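Local coordinates for citrate synthase (Thermotoga maritima, PDB 2P2W), which probably catalyses the condensation of oxaloacetate with acetyl-CoA to give citrate and CoA, a step of the tricarboxylic acid cycle, at residues A[38-41]-A[42-46]; A[127-130]-A[131-135]; A[264-267]-A[268-272]. All coordinates share one frame; numbering follows the deposited sequence.

Overall arrangement
The three local contacts sit at helix ends of one mainly helical chain: contact 1 at the start of helix 42-51, contacts 2 and 3 at the C-terminal ends of helices 110-133 and 258-270. Contacts 1 and 3 lie about 21 Å apart between centres, with nearest atoms about 5 Å apart, and both lean on helix 163-173. Contact 2 is remote, its centre about 28 Å from that of contact 1 and 29 Å from that of contact 3. The side chain of Leu267 in contact 3 is about 11 Å from that of Asp300, a predicted active-site residue; that of Thr45 lies about 14 Å from a bound citrate. Contact 1 alone meets the second subunit.

Contact 1. Residues A[38-41]-A[42-46]; sequences EKST and FEETA
Glu44 reaches along Ser40 and Thr41, and each of its atoms from CB to the carboxylate finds something to meet. CB rests between two hydroxyls, 3.2 Å from Ser40 OG and 3.3 Å from Thr41 OG1. CG stands anti to the backbone N (chi1 -171°), and the chain is extended beyond it; CG lies 3.5 Å and CD 3.4 Å from Ser40 OG. At the tip OE1 accepts a hydrogen bond through its anti lone pair, a very short 2.5 Å from Ser40 OG to Glu44 OE1. The same OE1 is also hydrogen-bonded to Tyr357 of the second subunit, while OE2 forms a salt bridge with Arg363 of that subunit, so the carboxylate ties this turn to the dimer interface. The turn itself carries the chain from helix 33-39 into helix 42-51. Thr41 is the N-cap of the second helix: its OG1, held between backbone N and carbonyl carbon (chi1 59°), accepts from Glu44 N at 3.2 Å, and the side chains of Thr41 and Glu44 cross at about a right angle. Thr41 O meanwhile starts the helical bonding, accepting Thr45 N at 3.0 Å in a nearly straight bond (N-H...O 169°). Thr45 OG1 lies 2.9 Å from Ser40 OG; its proton may go there or, more weakly, to Thr41 O. Phe42 turns from this polar cluster to pack on Val327 and Met174, and Glu43 OE2 is hydrogen-bonded to His147 N.

Contact 2. Residues A[127-130]-A[131-135]; sequences AYYY and RYSKG
Tyr130 and Lys134, one helical turn apart, join their polar ends where helix 110-133 closes in a Schellman motif, with Gly135 at positive phi as its C-prime residue. Lys134 NZ donates to Tyr130 OH over 3.0 Å. The lysine chain, extended beyond CG, crosses the tyrosine at a slant and brings its CD to 3.7 Å from Tyr130 CE1, so the aliphatic part packs on the ring as well. Ser133 turns inward instead: chi1 of 63° sets its hydroxyl back over the preceding turn, where OG is 2.8 Å from Tyr130 O and 2.9 Å from Tyr129 O, and its one proton could go to either. Tyr129 O also takes Ser133 N at 2.8 Å. On another side of the helix Tyr129 CD1 meets the edge of the Tyr132 ring, 4.1 Å from Tyr132 CD2. Outward from this shell, Tyr129 OH is held by Pro85 O and Leu88 N, and Tyr132 OH by Leu84 O, so the loop after helix 75-81 fixes both phenols. The Tyr130 ring is wedged against Met155, Phe156 and Pro313; an alanine here would probably open a gap beside these residues and leave the Lys134 ammonium without its hydroxyl partner, free to swing. Arg131, bent at chi2 and chi3, lies beside the last turn, and its NE donates to Glu137 O, in the chain just after the turn. Nearer its backbone, Arg131 CG passes 3.2 Å from Ala127 O, the oxygen that also accepts Arg131 N.

Contact 3. Residues A[264-267]-A[268-272]; sequences KRVL and QEHFP
Leu267 and Phe271 meet on the packed side of the C-terminal end of helix 258-270, which Phe271 is the first to leave. Leu267 CD2 lies 4.1 Å from Phe271 CD2, the two side chains crossing at a slant, and the leucine is covered further by Phe277, Tyr302 and Val305. Leu267 O takes Phe271 N in a close bond of 2.6 Å. Pro272 follows, with no N-H to offer that carbonyl. Val266 O is gripped twice by one residue: His270 N donates at 2.8 Å, and His270 ND1 at 3.2 Å. The latter bond lies in both the ring and carbonyl planes, on a lone pair of the oxygen, which fixes the rotation of the imidazole; running from exposed His270 to buried Val266, it marks the passage to the open side.

Looser are Arg265 and Glu269, both exposed: Glu269 CG, anti to its carbonyl carbon (chi1 -78°), sends the extended chain alongside the arginine. Their charged groups are not in a salt bridge, with Arg265 NE 4.4 Å from Glu269 OE2 and the two planes 61° apart; the aliphatic Arg265 CG instead approaches OE2. A water bridges the pair, accepting from Arg265 NE at 2.9 Å and donating to Glu269 OE1 at 3.1 Å.

Contact 1. Residues A[38-41]-A[42-46]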
ATOM      1  N   GLU A  38      29.685   8.805   2.636  1.00 23.31           N
ATOM      2  CA  GLU A  38      30.844   9.678   2.510  1.00 25.33           C
ATOM      3  C   GLU A  38      31.596   9.532   1.188  1.00 24.53           C
ATOM      4  O   GLU A  38      31.956  10.527   0.556  1.00 25.13           O
ATOM      5  CB  GLU A  38      31.807   9.401   3.666  1.00 28.28           C
ATOM      6  CG  GLU A  38      33.085  10.218   3.636  1.00 33.26           C
ATOM      7  CD  GLU A  38      34.098   9.739   4.659  1.00 36.92           C
ATOM      8  OE1 GLU A  38      33.692   9.430   5.799  1.00 39.64           O
ATOM      9  OE2 GLU A  38      35.300   9.672   4.322  1.00 40.83           O
ATOM     10  N   LYS A  39      31.816   8.292   0.768  1.00 23.12           N
ATOM     11  CA  LYS A  39      32.590   8.016  -0.438  1.00 23.10           C
ATOM     12  C   LYS A  39      31.855   7.654  -1.726  1.00 22.61           C
ATOM     13  O   LYS A  39      32.454   7.678  -2.803  1.00 21.64           O
ATOM     14  CB  LYS A  39      33.593   6.900  -0.135  1.00 23.28           C
ATOM     15  CG  LYS A  39      34.481   7.174   1.071  1.00 24.35           C
ATOM     16  CD  LYS A  39      35.329   5.959   1.417  1.00 27.24           C
ATOM     17  CE  LYS A  39      36.373   6.293   2.470  1.00 29.09           C
ATOM     18  NZ  LYS A  39      36.864   5.066   3.159  1.00 32.20           N
ATOM     19  N   SER A  40      30.572   7.324  -1.635  1.00 20.65           N
ATOM     20  CA  SER A  40      29.835   6.913  -2.826  1.00 20.38           C
ATOM     21  C   SER A  40      28.953   8.002  -3.418  1.00 19.46           C
ATOM     22  O   SER A  40      29.071   9.176  -3.071  1.00 19.28           O
ATOM     23  CB  SER A  40      28.988   5.673  -2.501  1.00 19.57           C
ATOM     24  OG  SER A  40      28.608   4.976  -3.679  1.00 21.00           O
ATOM     25  N   THR A  41      28.079   7.588  -4.331  1.00 19.77           N
ATOM     26  CA  THR A  41      27.142   8.478  -5.005  1.00 19.67           C
ATOM     27  C   THR A  41      25.815   7.730  -5.071  1.00 20.37           C
ATOM     28  O   THR A  41      25.764   6.529  -4.803  1.00 19.21           O
ATOM     29  CB  THR A  41      27.582   8.782  -6.452  1.00 19.92           C
ATOM     30  OG1 THR A  41      27.680   7.551  -7.179  1.00 20.36           O
ATOM     31  CG2 THR A  41      28.928   9.490  -6.472  1.00 21.30           C
ATOM     32  N   PHE A  42      24.748   8.433  -5.435  1.00 20.68           N
ATOM     33  CA  PHE A  42      23.436   7.805  -5.524  1.00 20.06           C
ATOM     34  C   PHE A  42      23.478   6.598  -6.459  1.00 20.46           C
ATOM     35  O   PHE A  42      23.094   5.495  -6.074  1.00 20.06           O
ATOM     36  CB  PHE A  42      22.399   8.805  -6.040  1.00 19.69           C
ATOM     37  CG  PHE A  42      20.972   8.354  -5.861  1.00 20.16           C
ATOM     38  CD1 PHE A  42      20.421   7.389  -6.702  1.00 18.88           C
ATOM     39  CD2 PHE A  42      20.173   8.906  -4.861  1.00 19.43           C
ATOM     40  CE1 PHE A  42      19.091   6.983  -6.552  1.00 20.34           C
ATOM     41  CE2 PHE A  42      18.841   8.509  -4.699  1.00 19.10           C
ATOM     42  CZ  PHE A  42      18.297   7.546  -5.546  1.00 19.55           C
ATOM     43  N   GLU A  43      23.944   6.812  -7.687  1.00 19.93           N
ATOM     44  CA  GLU A  43      24.003   5.737  -8.667  1.00 19.56           C
ATOM     45  C   GLU A  43      24.892   4.567  -8.262  1.00 19.45           C
ATOM     46  O   GLU A  43      24.528   3.414  -8.485  1.00 20.74           O
ATOM     47  CB  GLU A  43      24.451   6.272 -10.030  1.00 19.91           C
ATOM     48  CG  GLU A  43      23.466   7.240 -10.665  1.00 19.19           C
ATOM     49  CD  GLU A  43      23.841   8.695 -10.460  1.00 19.51           C
ATOM     50  OE1 GLU A  43      24.400   9.032  -9.394  1.00 19.06           O
ATOM     51  OE2 GLU A  43      23.562   9.508 -11.365  1.00 19.47           O
ATOM     52  N   GLU A  44      26.050   4.849  -7.672  1.00 18.26           N
ATOM     53  CA  GLU A  44      26.947   3.768  -7.267  1.00 19.37           C
ATOM     54  C   GLU A  44      26.373   2.910  -6.142  1.00 19.89           C
ATOM     55  O   GLU A  44      26.472   1.682  -6.176  1.00 20.10           O
ATOM     56  CB  GLU A  44      28.313   4.316  -6.836  1.00 20.38           C
ATOM     57  CG  GLU A  44      29.345   3.218  -6.611  1.00 21.55           C
ATOM     58  CD  GLU A  44      30.659   3.737  -6.064  1.00 24.26           C
ATOM     59  OE1 GLU A  44      30.680   4.232  -4.918  1.00 24.27           O
ATOM     60  OE2 GLU A  44      31.675   3.652  -6.788  1.00 23.46           O
ATOM     61  N   THR A  45      25.776   3.545  -5.137  1.00 19.16           N
ATOM     62  CA  THR A  45      25.207   2.777  -4.037  1.00 18.71           C
ATOM     63  C   THR A  45      23.941   2.043  -4.480  1.00 18.33           C
ATOM     64  O   THR A  45      23.682   0.926  -4.042  1.00 18.94           O
ATOM     65  CB  THR A  45      24.908   3.674  -2.822  1.00 19.08           C
ATOM     66  OG1 THR A  45      26.147   4.174  -2.292  1.00 20.14           O
ATOM     67  CG2 THR A  45      24.183   2.873  -1.732  1.00 18.74           C
ATOM     68  N   ALA A  46      23.164   2.664  -5.363  1.00 17.50           N
ATOM     69  CA  ALA A  46      21.945   2.031  -5.861  1.00 18.96           C
ATOM     70  C   ALA A  46      22.344   0.795  -6.663  1.00 19.60           C
ATOM     71  O   ALA A  46      21.709  -0.258  -6.576  1.00 18.35           O
ATOM     72  CB  ALA A  46      21.167   3.002  -6.738  1.00 17.74           C
TER

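Contact 2. Residues A[127-130]-A[131-135]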
ATOM      1  N   ALA A 127      10.165  17.424  -9.179  1.00 19.57           N
ATOM      2  CA  ALA A 127      10.592  18.712  -9.710  1.00 20.43           C
ATOM      3  C   ALA A 127       9.521  19.340 -10.601  1.00 21.14           C
ATOM      4  O   ALA A 127       9.216  20.527 -10.470  1.00 22.47           O
ATOM      5  CB  ALA A 127      11.899  18.555 -10.478  1.00 22.78           C
ATOM      6  N   TYR A 128       8.946  18.544 -11.498  1.00 19.84           N
ATOM      7  CA  TYR A 128       7.905  19.043 -12.390  1.00 20.37           C
ATOM      8  C   TYR A 128       6.704  19.579 -11.627  1.00 20.77           C
ATOM      9  O   TYR A 128       6.166  20.634 -11.970  1.00 21.02           O
ATOM     10  CB  TYR A 128       7.426  17.940 -13.333  1.00 20.72           C
ATOM     11  CG  TYR A 128       8.280  17.720 -14.568  1.00 20.81           C
ATOM     12  CD1 TYR A 128       9.549  18.287 -14.689  1.00 21.44           C
ATOM     13  CD2 TYR A 128       7.815  16.922 -15.610  1.00 22.48           C
ATOM     14  CE1 TYR A 128      10.337  18.057 -15.827  1.00 22.79           C
ATOM     15  CE2 TYR A 128       8.586  16.684 -16.740  1.00 23.02           C
ATOM     16  CZ  TYR A 128       9.843  17.252 -16.845  1.00 23.99           C
ATOM     17  OH  TYR A 128      10.598  16.998 -17.966  1.00 26.39           O
ATOM     18  N   TYR A 129       6.267  18.851 -10.602  1.00 19.37           N
ATOM     19  CA  TYR A 129       5.110  19.299  -9.840  1.00 20.08           C
ATOM     20  C   TYR A 129       5.443  20.565  -9.060  1.00 19.88           C
ATOM     21  O   TYR A 129       4.600  21.443  -8.896  1.00 20.78           O
ATOM     22  CB  TYR A 129       4.615  18.205  -8.888  1.00 20.86           C
ATOM     23  CG  TYR A 129       3.325  18.585  -8.201  1.00 21.29           C
ATOM     24  CD1 TYR A 129       2.096  18.446  -8.855  1.00 20.56           C
ATOM     25  CD2 TYR A 129       3.335  19.169  -6.938  1.00 21.92           C
ATOM     26  CE1 TYR A 129       0.911  18.891  -8.264  1.00 23.24           C
ATOM     27  CE2 TYR A 129       2.157  19.612  -6.339  1.00 22.97           C
ATOM     28  CZ  TYR A 129       0.952  19.474  -7.006  1.00 22.83           C
ATOM     29  OH  TYR A 129      -0.205  19.923  -6.409  1.00 22.69           O
ATOM     30  N   TYR A 130       6.678  20.652  -8.587  1.00 20.20           N
ATOM     31  CA  TYR A 130       7.128  21.822  -7.850  1.00 21.63           C
ATOM     32  C   TYR A 130       7.044  23.062  -8.744  1.00 22.53           C
ATOM     33  O   TYR A 130       6.440  24.072  -8.368  1.00 23.21           O
ATOM     34  CB  TYR A 130       8.567  21.615  -7.386  1.00 22.24           C
ATOM     35  CG  TYR A 130       9.158  22.795  -6.659  1.00 23.48           C
ATOM     36  CD1 TYR A 130       8.664  23.193  -5.416  1.00 24.42           C
ATOM     37  CD2 TYR A 130      10.225  23.509  -7.206  1.00 25.37           C
ATOM     38  CE1 TYR A 130       9.222  24.274  -4.735  1.00 25.42           C
ATOM     39  CE2 TYR A 130      10.789  24.588  -6.532  1.00 25.11           C
ATOM     40  CZ  TYR A 130      10.283  24.964  -5.298  1.00 27.08           C
ATOM     41  OH  TYR A 130      10.838  26.032  -4.632  1.00 28.98           O
ATOM     42  N   ARG A 131       7.650  22.973  -9.928  1.00 22.38           N
ATOM     43  CA  ARG A 131       7.652  24.080 -10.884  1.00 22.92           C
ATOM     44  C   ARG A 131       6.224  24.439 -11.282  1.00 23.64           C
ATOM     45  O   ARG A 131       5.845  25.612 -11.298  1.00 24.48           O
ATOM     46  CB  ARG A 131       8.446  23.700 -12.137  1.00 24.30           C
ATOM     47  CG  ARG A 131       9.879  23.275 -11.866  1.00 25.93           C
ATOM     48  CD  ARG A 131      10.754  24.447 -11.433  1.00 28.74           C
ATOM     49  NE  ARG A 131      10.944  25.421 -12.506  1.00 29.75           N
ATOM     50  CZ  ARG A 131      11.777  26.455 -12.433  1.00 31.42           C
ATOM     51  NH1 ARG A 131      12.501  26.651 -11.338  1.00 32.61           N
ATOM     52  NH2 ARG A 131      11.886  27.297 -13.452  1.00 32.52           N
ATOM     53  N   TYR A 132       5.441  23.415 -11.609  1.00 23.20           N
ATOM     54  CA  TYR A 132       4.052  23.593 -12.007  1.00 24.08           C
ATOM     55  C   TYR A 132       3.230  24.278 -10.920  1.00 25.32           C
ATOM     56  O   TYR A 132       2.569  25.285 -11.174  1.00 25.81           O
ATOM     57  CB  TYR A 132       3.426  22.235 -12.339  1.00 23.32           C
ATOM     58  CG  TYR A 132       1.916  22.248 -12.394  1.00 23.35           C
ATOM     59  CD1 TYR A 132       1.237  22.973 -13.374  1.00 22.69           C
ATOM     60  CD2 TYR A 132       1.162  21.537 -11.459  1.00 22.97           C
ATOM     61  CE1 TYR A 132      -0.157  22.989 -13.424  1.00 22.46           C
ATOM     62  CE2 TYR A 132      -0.230  21.548 -11.495  1.00 23.20           C
ATOM     63  CZ  TYR A 132      -0.883  22.276 -12.482  1.00 23.31           C
ATOM     64  OH  TYR A 132      -2.258  22.284 -12.521  1.00 22.94           O
ATOM     65  N   SER A 133       3.280  23.733  -9.709  1.00 24.72           N
ATOM     66  CA  SER A 133       2.517  24.289  -8.596  1.00 27.52           C
ATOM     67  C   SER A 133       2.853  25.752  -8.315  1.00 28.51           C
ATOM     68  O   SER A 133       2.032  26.490  -7.777  1.00 28.39           O
ATOM     69  CB  SER A 133       2.737  23.454  -7.330  1.00 28.15           C
ATOM     70  OG  SER A 133       4.094  23.490  -6.923  1.00 33.13           O
ATOM     71  N   LYS A 134       4.058  26.172  -8.684  1.00 29.30           N
ATOM     72  CA  LYS A 134       4.474  27.551  -8.457  1.00 31.68           C
ATOM     73  C   LYS A 134       4.420  28.415  -9.714  1.00 31.92           C
ATOM     74  O   LYS A 134       4.953  29.526  -9.736  1.00 31.53           O
ATOM     75  CB  LYS A 134       5.878  27.577  -7.854  1.00 33.66           C
ATOM     76  CG  LYS A 134       5.913  26.998  -6.450  1.00 37.93           C
ATOM     77  CD  LYS A 134       7.249  27.210  -5.767  1.00 41.85           C
ATOM     78  CE  LYS A 134       7.068  27.224  -4.258  1.00 44.91           C
ATOM     79  NZ  LYS A 134       8.358  27.397  -3.532  1.00 50.07           N
ATOM     80  N   GLY A 135       3.771  27.897 -10.752  1.00 31.49           N
ATOM     81  CA  GLY A 135       3.625  28.628 -11.998  1.00 32.24           C
ATOM     82  C   GLY A 135       4.902  28.937 -12.755  1.00 33.00           C
ATOM     83  O   GLY A 135       4.959  29.914 -13.501  1.00 33.69           O
TER

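Contact 3. Residues A[264-267]-A[268-272]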
ATOM      1  N   LYS A 264      23.861  14.818  11.768  1.00 17.76           N
ATOM      2  CA  LYS A 264      24.069  15.840  12.787  1.00 18.96           C
ATOM      3  C   LYS A 264      25.422  16.501  12.526  1.00 19.03           C
ATOM      4  O   LYS A 264      25.570  17.716  12.671  1.00 18.22           O
ATOM      5  CB  LYS A 264      24.056  15.238  14.195  1.00 18.67           C
ATOM      6  CG  LYS A 264      24.118  16.298  15.285  1.00 19.98           C
ATOM      7  CD  LYS A 264      24.201  15.692  16.675  1.00 20.82           C
ATOM      8  CE  LYS A 264      24.240  16.789  17.733  1.00 23.23           C
ATOM      9  NZ  LYS A 264      24.407  16.218  19.095  1.00 24.65           N
ATOM     10  N   ARG A 265      26.405  15.698  12.126  1.00 19.92           N
ATOM     11  CA  ARG A 265      27.733  16.225  11.842  1.00 20.95           C
ATOM     12  C   ARG A 265      27.681  17.126  10.611  1.00 21.70           C
ATOM     13  O   ARG A 265      28.340  18.166  10.561  1.00 21.67           O
ATOM     14  CB  ARG A 265      28.731  15.083  11.614  1.00 22.60           C
ATOM     15  CG  ARG A 265      30.155  15.570  11.369  1.00 25.06           C
ATOM     16  CD  ARG A 265      31.176  14.433  11.345  1.00 27.40           C
ATOM     17  NE  ARG A 265      30.942  13.492  10.254  1.00 29.81           N
ATOM     18  CZ  ARG A 265      30.317  12.324  10.383  1.00 32.64           C
ATOM     19  NH1 ARG A 265      29.854  11.937  11.566  1.00 33.67           N
ATOM     20  NH2 ARG A 265      30.157  11.542   9.325  1.00 33.89           N
ATOM     21  N   VAL A 266      26.901  16.723   9.614  1.00 21.02           N
ATOM     22  CA  VAL A 266      26.755  17.512   8.396  1.00 20.47           C
ATOM     23  C   VAL A 266      26.256  18.910   8.754  1.00 21.45           C
ATOM     24  O   VAL A 266      26.816  19.918   8.315  1.00 21.72           O
ATOM     25  CB  VAL A 266      25.751  16.853   7.432  1.00 21.35           C
ATOM     26  CG1 VAL A 266      25.412  17.802   6.295  1.00 19.99           C
ATOM     27  CG2 VAL A 266      26.334  15.550   6.892  1.00 21.16           C
ATOM     28  N   LEU A 267      25.198  18.963   9.556  1.00 19.43           N
ATOM     29  CA  LEU A 267      24.628  20.237   9.976  1.00 19.40           C
ATOM     30  C   LEU A 267      25.612  21.035  10.832  1.00 20.65           C
ATOM     31  O   LEU A 267      25.734  22.253  10.684  1.00 21.47           O
ATOM     32  CB  LEU A 267      23.331  19.994  10.750  1.00 19.17           C
ATOM     33  CG  LEU A 267      22.176  19.467   9.887  1.00 19.11           C
ATOM     34  CD1 LEU A 267      21.035  18.956  10.764  1.00 21.30           C
ATOM     35  CD2 LEU A 267      21.696  20.581   8.973  1.00 18.71           C
ATOM     36  N   GLN A 268      26.320  20.347  11.721  1.00 20.55           N
ATOM     37  CA  GLN A 268      27.288  21.010  12.585  1.00 21.13           C
ATOM     38  C   GLN A 268      28.381  21.672  11.753  1.00 21.49           C
ATOM     39  O   GLN A 268      28.856  22.761  12.081  1.00 19.83           O
ATOM     40  CB  GLN A 268      27.934  20.003  13.540  1.00 22.18           C
ATOM     41  CG  GLN A 268      28.770  20.658  14.631  1.00 22.13           C
ATOM     42  CD  GLN A 268      27.912  21.441  15.599  1.00 23.57           C
ATOM     43  OE1 GLN A 268      27.089  20.865  16.316  1.00 21.14           O
ATOM     44  NE2 GLN A 268      28.087  22.763  15.620  1.00 22.14           N
ATOM     45  N   GLU A 269      28.774  21.005  10.674  1.00 21.96           N
ATOM     46  CA  GLU A 269      29.828  21.513   9.814  1.00 23.72           C
ATOM     47  C   GLU A 269      29.372  22.536   8.778  1.00 24.26           C
ATOM     48  O   GLU A 269      30.149  23.411   8.395  1.00 25.42           O
ATOM     49  CB  GLU A 269      30.531  20.345   9.115  1.00 24.49           C
ATOM     50  CG  GLU A 269      31.526  19.620  10.013  1.00 29.47           C
ATOM     51  CD  GLU A 269      32.025  18.312   9.426  1.00 31.45           C
ATOM     52  OE1 GLU A 269      31.753  18.045   8.236  1.00 32.96           O
ATOM     53  OE2 GLU A 269      32.689  17.548  10.163  1.00 32.68           O
ATOM     54  N   HIS A 270      28.118  22.450   8.339  1.00 22.95           N
ATOM     55  CA  HIS A 270      27.628  23.376   7.320  1.00 23.20           C
ATOM     56  C   HIS A 270      26.536  24.363   7.712  1.00 23.12           C
ATOM     57  O   HIS A 270      26.400  25.409   7.074  1.00 23.00           O
ATOM     58  CB  HIS A 270      27.175  22.596   6.088  1.00 22.76           C
ATOM     59  CG  HIS A 270      28.278  21.835   5.425  1.00 23.09           C
ATOM     60  ND1 HIS A 270      28.700  20.599   5.866  1.00 23.88           N
ATOM     61  CD2 HIS A 270      29.076  22.153   4.379  1.00 22.31           C
ATOM     62  CE1 HIS A 270      29.708  20.188   5.118  1.00 22.86           C
ATOM     63  NE2 HIS A 270      29.956  21.114   4.208  1.00 25.87           N
ATOM     64  N   PHE A 271      25.755  24.039   8.739  1.00 22.18           N
ATOM     65  CA  PHE A 271      24.687  24.933   9.191  1.00 21.85           C
ATOM     66  C   PHE A 271      24.630  25.003  10.720  1.00 21.72           C
ATOM     67  O   PHE A 271      23.568  24.843  11.318  1.00 20.20           O
ATOM     68  CB  PHE A 271      23.327  24.460   8.655  1.00 21.40           C
ATOM     69  CG  PHE A 271      23.252  24.401   7.156  1.00 22.42           C
ATOM     70  CD1 PHE A 271      22.921  25.536   6.420  1.00 21.53           C
ATOM     71  CD2 PHE A 271      23.530  23.217   6.476  1.00 22.14           C
ATOM     72  CE1 PHE A 271      22.866  25.494   5.022  1.00 22.06           C
ATOM     73  CE2 PHE A 271      23.478  23.162   5.082  1.00 21.87           C
ATOM     74  CZ  PHE A 271      23.145  24.303   4.355  1.00 22.50           C
ATOM     75  N   PRO A 272      25.773  25.284  11.367  1.00 21.56           N
ATOM     76  CA  PRO A 272      25.855  25.368  12.831  1.00 21.41           C
ATOM     77  C   PRO A 272      24.990  26.454  13.453  1.00 20.35           C
ATOM     78  O   PRO A 272      24.623  26.369  14.622  1.00 20.97           O
ATOM     79  CB  PRO A 272      27.340  25.647  13.100  1.00 20.32           C
ATOM     80  CG  PRO A 272      27.814  26.375  11.864  1.00 22.68           C
ATOM     81  CD  PRO A 272      26.982  25.850  10.745  1.00 22.73           C
TER
HETATM   82  O   HOH W   1      30.998  15.043   7.763  1.00 49.53           O